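Local coordinates for protein pullulanase (Bacillus acidopullulyticus, PDB 2WAN) that hydrolyses the alpha-1,6-glucosidic branch links of pullulan and related starch polysaccharides, as a debranching enzyme with an alpha-amylase-type catalytic barrel, at residues V440-K452 and A795-K807. Residues are numbered along the deposited sequence; the frame is centred on the assembly and turned at random. Where two conformers were deposited one is given.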
# COMPACT_ATOMS: atom_id res chain seq x y z
N VAL A 440 -13.36 -12.40 -8.39
CA VAL A 440 -13.58 -13.70 -9.05
C VAL A 440 -15.02 -14.22 -8.89
O VAL A 440 -15.58 -14.79 -9.85
CB VAL A 440 -12.57 -14.76 -8.56
CG1 VAL A 440 -12.85 -16.13 -9.17
CG2 VAL A 440 -11.11 -14.32 -8.92
N ARG A 441 -15.62 -14.05 -7.71
CA ARG A 441 -17.00 -14.51 -7.54
C ARG A 441 -17.96 -13.60 -8.33
O ARG A 441 -18.78 -14.09 -9.13
CB ARG A 441 -17.39 -14.56 -6.07
CG ARG A 441 -18.78 -15.17 -5.87
CD ARG A 441 -19.13 -15.34 -4.39
NE ARG A 441 -20.50 -15.85 -4.23
CZ ARG A 441 -20.86 -17.13 -4.27
NH1 ARG A 441 -19.95 -18.10 -4.45
NH2 ARG A 441 -22.15 -17.46 -4.12
N ASP A 442 -17.83 -12.28 -8.17
CA ASP A 442 -18.78 -11.35 -8.83
C ASP A 442 -18.86 -11.59 -10.33
O ASP A 442 -19.93 -11.49 -10.94
CB ASP A 442 -18.37 -9.89 -8.69
CG ASP A 442 -18.33 -9.39 -7.27
OD1 ASP A 442 -18.68 -10.11 -6.33
OD2 ASP A 442 -17.92 -8.22 -7.11
N PHE A 443 -17.70 -11.86 -10.94
CA PHE A 443 -17.59 -11.93 -12.40
C PHE A 443 -18.59 -12.88 -13.05
O PHE A 443 -19.13 -12.57 -14.12
CB PHE A 443 -16.16 -12.33 -12.77
CG PHE A 443 -15.85 -12.17 -14.23
CD1 PHE A 443 -15.88 -10.91 -14.83
CD2 PHE A 443 -15.53 -13.30 -15.02
CE1 PHE A 443 -15.58 -10.75 -16.18
CE2 PHE A 443 -15.22 -13.14 -16.39
CZ PHE A 443 -15.27 -11.87 -16.96
N SER A 444 -18.86 -14.02 -12.40
CA SER A 444 -19.59 -15.10 -13.07
C SER A 444 -20.71 -15.76 -12.24
O SER A 444 -21.38 -16.66 -12.73
CB SER A 444 -18.58 -16.17 -13.51
OG SER A 444 -17.97 -16.74 -12.36
N ILE A 445 -20.91 -15.33 -11.01
CA ILE A 445 -21.84 -16.04 -10.10
C ILE A 445 -23.32 -15.96 -10.53
O ILE A 445 -24.10 -16.86 -10.22
CB ILE A 445 -21.69 -15.55 -8.65
CG1 ILE A 445 -22.40 -16.47 -7.64
CG2 ILE A 445 -22.21 -14.09 -8.48
CD1 ILE A 445 -21.87 -17.90 -7.59
N ASP A 446 -23.70 -14.88 -11.22
CA ASP A 446 -25.13 -14.67 -11.57
C ASP A 446 -25.62 -15.83 -12.44
O ASP A 446 -24.93 -16.27 -13.35
CB ASP A 446 -25.30 -13.34 -12.30
CG ASP A 446 -26.76 -12.83 -12.31
OD1 ASP A 446 -27.70 -13.60 -12.62
OD2 ASP A 446 -26.95 -11.62 -12.03
N ALA A 447 -26.83 -16.32 -12.17
CA ALA A 447 -27.45 -17.34 -13.02
C ALA A 447 -27.50 -16.95 -14.49
O ALA A 447 -27.57 -17.82 -15.37
CB ALA A 447 -28.86 -17.64 -12.53
N ASN A 448 -27.47 -15.64 -14.77
CA ASN A 448 -27.54 -15.14 -16.14
C ASN A 448 -26.17 -14.97 -16.84
O ASN A 448 -26.11 -14.46 -17.94
CB ASN A 448 -28.38 -13.85 -16.22
CG ASN A 448 -27.72 -12.62 -15.58
OD1 ASN A 448 -26.49 -12.55 -15.42
ND2 ASN A 448 -28.54 -11.61 -15.26
N SER A 449 -25.09 -15.42 -16.19
CA SER A 449 -23.72 -15.07 -16.65
C SER A 449 -23.28 -15.88 -17.87
O SER A 449 -22.34 -15.47 -18.56
CB SER A 449 -22.69 -15.24 -15.52
OG SER A 449 -22.33 -16.61 -15.39
N GLY A 450 -23.94 -17.01 -18.13
CA GLY A 450 -23.56 -17.89 -19.25
C GLY A 450 -22.33 -18.76 -19.04
O GLY A 450 -21.99 -19.57 -19.92
N MET A 451 -21.67 -18.57 -17.90
CA MET A 451 -20.49 -19.36 -17.52
C MET A 451 -20.92 -20.50 -16.62
O MET A 451 -21.78 -20.33 -15.73
CB MET A 451 -19.47 -18.44 -16.84
CG MET A 451 -18.68 -17.60 -17.85
SD MET A 451 -17.81 -16.20 -17.15
CE MET A 451 -19.16 -15.04 -16.90
N LYS A 452 -20.31 -21.67 -16.83
CA LYS A 452 -20.64 -22.89 -16.07
C LYS A 452 -20.02 -22.91 -14.68
O LYS A 452 -20.67 -23.27 -13.69
CB LYS A 452 -20.17 -24.14 -16.85
CG LYS A 452 -21.02 -24.47 -18.07
CD LYS A 452 -20.50 -25.72 -18.78
CE LYS A 452 -21.39 -26.12 -19.96
NZ LYS A 452 -21.29 -25.17 -21.10
N ALA A 795 -21.43 -8.12 1.43
CA ALA A 795 -22.86 -7.90 1.15
C ALA A 795 -23.54 -8.98 0.29
O ALA A 795 -24.77 -8.99 0.14
CB ALA A 795 -23.08 -6.53 0.52
N GLY A 796 -22.75 -9.88 -0.29
CA GLY A 796 -23.31 -10.96 -1.09
C GLY A 796 -23.53 -10.65 -2.56
O GLY A 796 -23.17 -9.58 -3.06
N ASP A 797 -24.15 -11.61 -3.25
CA ASP A 797 -24.21 -11.63 -4.71
C ASP A 797 -25.27 -10.71 -5.30
O ASP A 797 -25.04 -10.11 -6.34
CB ASP A 797 -24.45 -13.05 -5.22
CG ASP A 797 -23.40 -14.03 -4.74
OD1 ASP A 797 -22.19 -13.67 -4.73
OD2 ASP A 797 -23.77 -15.17 -4.38
N SER A 798 -26.44 -10.59 -4.66
CA SER A 798 -27.48 -9.68 -5.15
C SER A 798 -26.94 -8.25 -5.23
O SER A 798 -27.31 -7.47 -6.11
CB SER A 798 -28.74 -9.72 -4.27
OG SER A 798 -28.52 -9.06 -3.02
N VAL A 799 -26.06 -7.90 -4.29
CA VAL A 799 -25.42 -6.58 -4.25
C VAL A 799 -24.25 -6.49 -5.25
O VAL A 799 -24.21 -5.60 -6.11
CB VAL A 799 -24.96 -6.22 -2.82
CG1 VAL A 799 -24.17 -4.92 -2.79
CG2 VAL A 799 -26.20 -6.12 -1.86
N ASN A 800 -23.33 -7.45 -5.16
CA ASN A 800 -22.04 -7.37 -5.87
C ASN A 800 -21.90 -8.02 -7.24
O ASN A 800 -20.95 -7.71 -7.97
CB ASN A 800 -20.94 -7.97 -4.97
CG ASN A 800 -20.59 -7.07 -3.81
OD1 ASN A 800 -20.08 -5.97 -4.01
ND2 ASN A 800 -20.83 -7.54 -2.59
N GLN A 801 -22.79 -8.93 -7.61
CA GLN A 801 -22.53 -9.72 -8.82
C GLN A 801 -22.52 -8.88 -10.09
O GLN A 801 -23.12 -7.78 -10.13
CB GLN A 801 -23.55 -10.84 -8.96
CG GLN A 801 -24.95 -10.36 -9.43
CD GLN A 801 -26.05 -11.34 -9.05
OE1 GLN A 801 -25.79 -12.54 -8.92
NE2 GLN A 801 -27.29 -10.84 -8.90
N PHE A 802 -21.83 -9.39 -11.11
CA PHE A 802 -22.06 -8.91 -12.47
C PHE A 802 -23.42 -9.46 -12.92
O PHE A 802 -23.58 -10.67 -13.15
CB PHE A 802 -20.94 -9.39 -13.41
CG PHE A 802 -19.67 -8.58 -13.33
CD1 PHE A 802 -19.20 -8.07 -12.11
CD2 PHE A 802 -18.92 -8.35 -14.48
CE1 PHE A 802 -18.00 -7.32 -12.05
CE2 PHE A 802 -17.73 -7.62 -14.43
CZ PHE A 802 -17.27 -7.10 -13.23
N ASP A 803 -24.41 -8.56 -13.01
CA ASP A 803 -25.72 -8.90 -13.51
C ASP A 803 -25.63 -8.62 -15.01
O ASP A 803 -25.67 -7.45 -15.44
CB ASP A 803 -26.79 -8.02 -12.83
CG ASP A 803 -28.15 -8.09 -13.52
OD1 ASP A 803 -28.31 -8.86 -14.47
OD2 ASP A 803 -29.07 -7.37 -13.09
N TRP A 804 -25.45 -9.68 -15.80
CA TRP A 804 -25.13 -9.52 -17.21
C TRP A 804 -26.31 -9.05 -18.06
O TRP A 804 -26.11 -8.62 -19.19
CB TRP A 804 -24.51 -10.81 -17.77
CG TRP A 804 -23.14 -11.10 -17.19
CD1 TRP A 804 -22.86 -11.80 -16.04
CD2 TRP A 804 -21.87 -10.67 -17.71
NE1 TRP A 804 -21.49 -11.86 -15.84
CE2 TRP A 804 -20.86 -11.17 -16.85
CE3 TRP A 804 -21.48 -9.90 -18.82
CZ2 TRP A 804 -19.49 -10.94 -17.05
CZ3 TRP A 804 -20.10 -9.66 -19.03
CH2 TRP A 804 -19.13 -10.19 -18.16
N SER A 805 -27.53 -9.12 -17.51
CA SER A 805 -28.68 -8.48 -18.16
C SER A 805 -28.47 -6.98 -18.35
O SER A 805 -29.07 -6.38 -19.24
CB SER A 805 -30.00 -8.73 -17.39
OG SER A 805 -30.12 -7.92 -16.23
N ARG A 806 -27.65 -6.36 -17.51
CA ARG A 806 -27.42 -4.92 -17.63
C ARG A 806 -26.55 -4.58 -18.84
O ARG A 806 -26.61 -3.47 -19.38
CB ARG A 806 -26.85 -4.34 -16.35
CG ARG A 806 -27.90 -4.39 -15.23
CD ARG A 806 -27.43 -3.79 -13.95
NE ARG A 806 -27.41 -2.32 -13.91
CZ ARG A 806 -28.46 -1.53 -13.65
NH1 ARG A 806 -29.68 -2.03 -13.43
NH2 ARG A 806 -28.28 -0.23 -13.59
N LYS A 807 -25.72 -5.53 -19.27
CA LYS A 807 -25.04 -5.32 -20.55
C LYS A 807 -26.02 -5.32 -21.74
O LYS A 807 -25.83 -4.55 -22.69
CB LYS A 807 -23.91 -6.33 -20.77
CG LYS A 807 -23.23 -6.22 -22.17
CD LYS A 807 -22.00 -7.15 -22.29
CE LYS A 807 -21.40 -7.00 -23.68
NZ LYS A 807 -20.20 -7.90 -23.81
O HOH W 1 -22.03 -12.81 -12.57
O HOH W 2 -21.20 -11.51 -6.34
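Where the closed eight-stranded parallel barrel begins and ends, the segment just after its first strand, 440-452, packs against 795-807, which follows its last, so that Arg441 meets Asp797, Phe443 meets Phe802 and Trp804, and Asn448 meets Asp803. The extended Arg441 chain brings its guanidinium side-on to the carboxylate: NE donates to Asp797 OD1 (2.8 Å) and NH2 to Asp797 OD2 (2.8 Å), each oxygen offering its syn lone pair, with Ile445 CD1 over one guanidinium face. NH1 forms a second salt bridge, to Asp503. A lysine in its place has one nitrogen for two carboxylates, so it would probably hold Asp797 less firmly or leave Asp503 without its mate. Phe443, its CG anti to the backbone N (chi1 -169°), makes an offset edge-to-face pair with Phe802 (planes at 65°) and receives the edge of Trp804 over its own face (80°). Trp804 NE1 donates in its ring plane to Phe443 O (3.0 Å), while Phe802 N bonds to Asp442 O (2.8 Å). Water 1 links Asp442 O, Asp446 N and Phe802 O. At the far end the Asn448 amide serves both ways: OD1 accepts from Trp804 N (3.1 Å), and ND2 gives an N-H to Asp803 OD1 (2.9 Å). Ser805 OG reaches that same oxygen from the opposite face of the carboxylate. The contact illustrates how a buried junction of loops and short helices can share polar groups among several partners: the two donors at Asp803 OD1 would probably stabilise its charge beside Asp446, whose OD2 lies 3.9 Å from that oxygen.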